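Local coordinates for 30-kDa cleavage and polyadenylation specificity factor 30 (Arabidopsis thaliana, PDB 5ZUU), which helps select poly(A) sites in pre-mRNA 3'-end formation within the CPSF complex, its YTH domain, the part described here, binding m6A-modified RNA, at residues S79-W90 against Y99-W107. Sequence-based numbering, arbitrary orientation.
Sequences SRIGGYIGGGNW and YGRNFSVKW
Trp-90 meets Asn-102 at its indole edge: NE1 gives a 2.8 Å hydrogen bond to OD1, with an N-H...O angle of 157°. The oxygen lies near the ring plane, yet ring and amide planes stand almost perpendicular, 89° apart, and NE1 sits tilted from the carbonyl plane. Over one indole face, toward the rim, lies Gly-88 CA; Trp-39 meets the ring edge-to-face. Tyr-99 CD2, at the ring edge, lies 4.1 Å from Trp-90 CB. At the amide's other end, Asn-102 ND2 makes a weak bond to Gly-87 O (3.1 Å). The Asn-102 side chain thus ties the glycine-rich turn and the indole to one residue. With an alanine here, the indole N-H is likely to lose its acceptor and Gly-87 O its weak bond. Gly-83 and Ile-85 are held instead through water: one molecule accepts from Ile-85 N and donates to Gly-83 O and Asn-102 O. Ile-85 CD1 reaches Ser-104 OG at 3.6 Å. Farther along, Ser-79 OG stands between its own backbone N and carbonyl carbon (chi1 70°), where it accepts a nearly straight bond from Ser-104 N (3.0 Å). Phe-103 leans obliquely on Ile-81, Phe-103 CD1 lying 3.5 Å from Ile-81 CG1, while Ile-81 also packs on Leu-49 of helix 46-55. The contact folds the loop that follows strand 70-77 back against the start of strand 103-114. Trp-90 packs on a modified residue of the bound ligand, probably the m6A base, consistent with its being one wall of the tryptophan-lined m6A pocket characteristic of YTH domains.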
loop_
_atom_site.group_PDB
_atom_site.type_symbol
_atom_site.label_atom_id
_atom_site.label_comp_id
_atom_site.label_asym_id
_atom_site.label_seq_id
_atom_site.Cartn_x
_atom_site.Cartn_y
_atom_site.Cartn_z
ATOM N N SER A 79 3.381 3.848 10.960
ATOM C CA SER A 79 3.365 3.610 12.394
ATOM C C SER A 79 3.152 2.123 12.673
ATOM O O SER A 79 2.630 1.393 11.846
ATOM C CB SER A 79 2.313 4.452 13.124
ATOM O OG SER A 79 1.016 3.984 12.803
ATOM N N ARG A 80 3.571 1.725 13.865
ATOM C CA ARG A 80 3.360 0.393 14.401
ATOM C C ARG A 80 1.866 0.280 14.766
ATOM O O ARG A 80 1.286 1.228 15.165
ATOM C CB ARG A 80 4.271 0.165 15.592
ATOM C CG ARG A 80 4.260 -1.298 16.050
ATOM C CD ARG A 80 5.344 -1.499 17.052
ATOM N NE ARG A 80 5.700 -2.912 17.230
ATOM C CZ ARG A 80 5.064 -3.803 18.023
ATOM N NH1 ARG A 80 5.573 -5.038 18.121
ATOM N NH2 ARG A 80 3.946 -3.509 18.705
ATOM N N ILE A 81 1.212 -0.835 14.501
ATOM C CA ILE A 81 -0.198 -0.996 14.880
ATOM C C ILE A 81 -0.303 -1.131 16.422
ATOM O O ILE A 81 0.369 -1.956 17.049
ATOM C CB ILE A 81 -0.837 -2.231 14.233
ATOM C CG1 ILE A 81 -0.729 -2.207 12.673
ATOM C CG2 ILE A 81 -2.293 -2.300 14.646
ATOM C CD1 ILE A 81 -1.095 -3.523 11.955
ATOM N N GLY A 82 -1.217 -0.370 16.994
ATOM C CA GLY A 82 -1.360 -0.229 18.431
ATOM C C GLY A 82 -1.166 1.249 18.611
ATOM O O GLY A 82 -0.432 1.874 17.861
ATOM N N GLY A 83 -1.842 1.869 19.507
ATOM C CA GLY A 83 -1.597 3.323 19.618
ATOM C C GLY A 83 -2.692 4.041 18.831
ATOM O O GLY A 83 -3.097 3.598 17.741
ATOM N N TYR A 84 -3.221 5.133 19.379
ATOM C CA TYR A 84 -4.272 5.804 18.682
ATOM C C TYR A 84 -3.703 6.538 17.433
ATOM O O TYR A 84 -2.716 7.234 17.508
ATOM C CB TYR A 84 -4.994 6.810 19.562
ATOM C CG TYR A 84 -5.973 7.622 18.761
ATOM C CD1 TYR A 84 -7.186 7.100 18.389
ATOM C CD2 TYR A 84 -5.642 8.904 18.331
ATOM C CE1 TYR A 84 -8.084 7.851 17.621
ATOM C CE2 TYR A 84 -6.519 9.680 17.608
ATOM C CZ TYR A 84 -7.739 9.153 17.246
ATOM O OH TYR A 84 -8.596 9.947 16.521
ATOM N N ILE A 85 -4.402 6.375 16.327
ATOM C CA ILE A 85 -4.111 7.091 15.099
ATOM C C ILE A 85 -5.307 7.914 14.594
ATOM O O ILE A 85 -5.118 9.071 14.248
ATOM C CB ILE A 85 -3.546 6.111 14.044
ATOM C CG1 ILE A 85 -2.084 5.761 14.403
ATOM C CG2 ILE A 85 -3.660 6.639 12.643
ATOM C CD1 ILE A 85 -1.081 6.903 14.423
ATOM N N GLY A 86 -6.502 7.349 14.543
ATOM C CA GLY A 86 -7.642 8.144 14.145
ATOM C C GLY A 86 -7.920 8.188 12.658
ATOM O O GLY A 86 -7.126 7.735 11.824
ATOM N N GLY A 87 -9.091 8.713 12.344
ATOM C CA GLY A 87 -9.574 8.747 10.990
ATOM C C GLY A 87 -10.324 7.493 10.654
ATOM O O GLY A 87 -10.924 6.870 11.513
ATOM N N GLY A 88 -10.304 7.145 9.376
ATOM C CA GLY A 88 -10.827 5.886 8.880
ATOM C C GLY A 88 -12.039 5.381 9.630
ATOM O O GLY A 88 -11.919 4.453 10.442
ATOM N N ASN A 89 -13.198 6.001 9.408
ATOM C CA ASN A 89 -14.418 5.238 9.532
ATOM C C ASN A 89 -14.664 4.485 8.200
ATOM O O ASN A 89 -14.998 5.064 7.182
ATOM C CB ASN A 89 -15.611 6.073 10.001
ATOM C CG ASN A 89 -16.599 5.226 10.783
ATOM O OD1 ASN A 89 -17.289 4.391 10.191
ATOM N ND2 ASN A 89 -16.604 5.367 12.121
ATOM N N TRP A 90 -14.493 3.180 8.255
ATOM C CA TRP A 90 -14.376 2.353 7.090
ATOM C C TRP A 90 -15.748 1.839 6.751
ATOM O O TRP A 90 -16.591 1.651 7.640
ATOM C CB TRP A 90 -13.418 1.162 7.374
ATOM C CG TRP A 90 -12.048 1.573 7.852
ATOM C CD1 TRP A 90 -11.535 1.437 9.113
ATOM C CD2 TRP A 90 -11.045 2.232 7.088
ATOM N NE1 TRP A 90 -10.272 1.938 9.155
ATOM C CE2 TRP A 90 -9.942 2.431 7.935
ATOM C CE3 TRP A 90 -10.955 2.628 5.755
ATOM C CZ2 TRP A 90 -8.767 3.062 7.509
ATOM C CZ3 TRP A 90 -9.799 3.222 5.326
ATOM C CH2 TRP A 90 -8.701 3.426 6.195
ATOM N N TYR A 99 -12.546 -4.597 11.202
ATOM C CA TYR A 99 -11.121 -4.275 10.997
ATOM C C TYR A 99 -10.440 -3.944 12.304
ATOM O O TYR A 99 -11.085 -3.702 13.327
ATOM C CB TYR A 99 -10.922 -3.171 9.942
ATOM C CG TYR A 99 -11.520 -3.595 8.634
ATOM C CD1 TYR A 99 -11.202 -4.837 8.098
ATOM C CD2 TYR A 99 -12.481 -2.816 7.986
ATOM C CE1 TYR A 99 -11.811 -5.285 6.944
ATOM C CE2 TYR A 99 -13.070 -3.257 6.837
ATOM C CZ TYR A 99 -12.717 -4.486 6.327
ATOM O OH TYR A 99 -13.284 -4.985 5.214
ATOM N N GLY A 100 -9.122 -4.006 12.280
ATOM C CA GLY A 100 -8.345 -3.815 13.458
ATOM C C GLY A 100 -8.111 -2.354 13.724
ATOM O O GLY A 100 -8.927 -1.541 13.424
ATOM N N ARG A 101 -6.991 -2.041 14.322
ATOM C CA ARG A 101 -6.714 -0.679 14.667
ATOM C C ARG A 101 -6.124 0.096 13.458
ATOM O O ARG A 101 -5.367 -0.470 12.633
ATOM C CB ARG A 101 -5.734 -0.654 15.816
ATOM C CG ARG A 101 -6.273 -1.263 17.097
ATOM C CD ARG A 101 -5.108 -1.539 18.030
ATOM N NE ARG A 101 -5.602 -2.305 19.176
ATOM C CZ ARG A 101 -5.495 -1.985 20.466
ATOM N NH1 ARG A 101 -4.798 -0.940 20.900
ATOM N NH2 ARG A 101 -6.027 -2.807 21.351
ATOM N N ASN A 102 -6.471 1.383 13.368
ATOM C CA ASN A 102 -5.973 2.219 12.289
ATOM C C ASN A 102 -4.504 2.384 12.529
ATOM O O ASN A 102 -4.085 2.527 13.671
ATOM C CB ASN A 102 -6.615 3.630 12.311
ATOM C CG ASN A 102 -8.060 3.635 11.881
ATOM O OD1 ASN A 102 -8.580 2.683 11.301
ATOM N ND2 ASN A 102 -8.714 4.780 12.092
ATOM N N PHE A 103 -3.710 2.378 11.464
ATOM C CA PHE A 103 -2.306 2.821 11.529
ATOM C C PHE A 103 -1.951 3.796 10.359
ATOM O O PHE A 103 -2.663 3.905 9.405
ATOM C CB PHE A 103 -1.365 1.595 11.589
ATOM C CG PHE A 103 -1.455 0.716 10.365
ATOM C CD1 PHE A 103 -2.441 -0.263 10.258
ATOM C CD2 PHE A 103 -0.583 0.916 9.266
ATOM C CE1 PHE A 103 -2.572 -1.048 9.096
ATOM C CE2 PHE A 103 -0.730 0.146 8.093
ATOM C CZ PHE A 103 -1.701 -0.859 8.009
ATOM N N SER A 104 -0.871 4.537 10.488
ATOM C CA SER A 104 -0.448 5.479 9.454
ATOM C C SER A 104 0.196 4.804 8.273
ATOM O O SER A 104 0.984 3.852 8.421
ATOM C CB SER A 104 0.663 6.414 9.959
ATOM O OG SER A 104 0.193 7.087 11.045
ATOM N N VAL A 105 -0.070 5.378 7.121
ATOM C CA VAL A 105 0.633 5.034 5.904
ATOM C C VAL A 105 0.923 6.339 5.174
ATOM O O VAL A 105 0.229 7.310 5.374
ATOM C CB VAL A 105 -0.122 4.008 5.020
ATOM C CG1 VAL A 105 -0.385 2.773 5.791
ATOM C CG2 VAL A 105 -1.445 4.547 4.500
ATOM N N LYS A 106 1.975 6.330 4.364
ATOM C CA LYS A 106 2.296 7.406 3.436
ATOM C C LYS A 106 2.262 6.825 2.042
ATOM O O LYS A 106 3.069 5.957 1.713
ATOM C CB LYS A 106 3.660 7.884 3.750
ATOM C CG LYS A 106 4.325 8.828 2.767
ATOM C CD LYS A 106 5.641 9.238 3.435
ATOM C CE LYS A 106 6.759 9.570 2.483
ATOM N NZ LYS A 106 6.731 11.027 2.286
ATOM N N TRP A 107 1.334 7.322 1.235
ATOM C CA TRP A 107 1.194 6.898 -0.144
ATOM C C TRP A 107 2.368 7.366 -0.974
ATOM O O TRP A 107 2.727 8.523 -0.945
ATOM C CB TRP A 107 -0.128 7.404 -0.687
ATOM C CG TRP A 107 -1.222 6.582 -0.160
ATOM C CD1 TRP A 107 -2.033 6.862 0.925
ATOM C CD2 TRP A 107 -1.517 5.242 -0.535
ATOM N NE1 TRP A 107 -2.872 5.809 1.174
ATOM C CE2 TRP A 107 -2.608 4.811 0.286
ATOM C CE3 TRP A 107 -1.051 4.400 -1.541
ATOM C CZ2 TRP A 107 -3.197 3.566 0.155
ATOM C CZ3 TRP A 107 -1.658 3.162 -1.690
ATOM C CH2 TRP A 107 -2.696 2.737 -0.816
HETATM O O HOH W 1 -2.305 2.000 15.844
HETATM O O HOH W 2 -5.690 3.679 15.840
#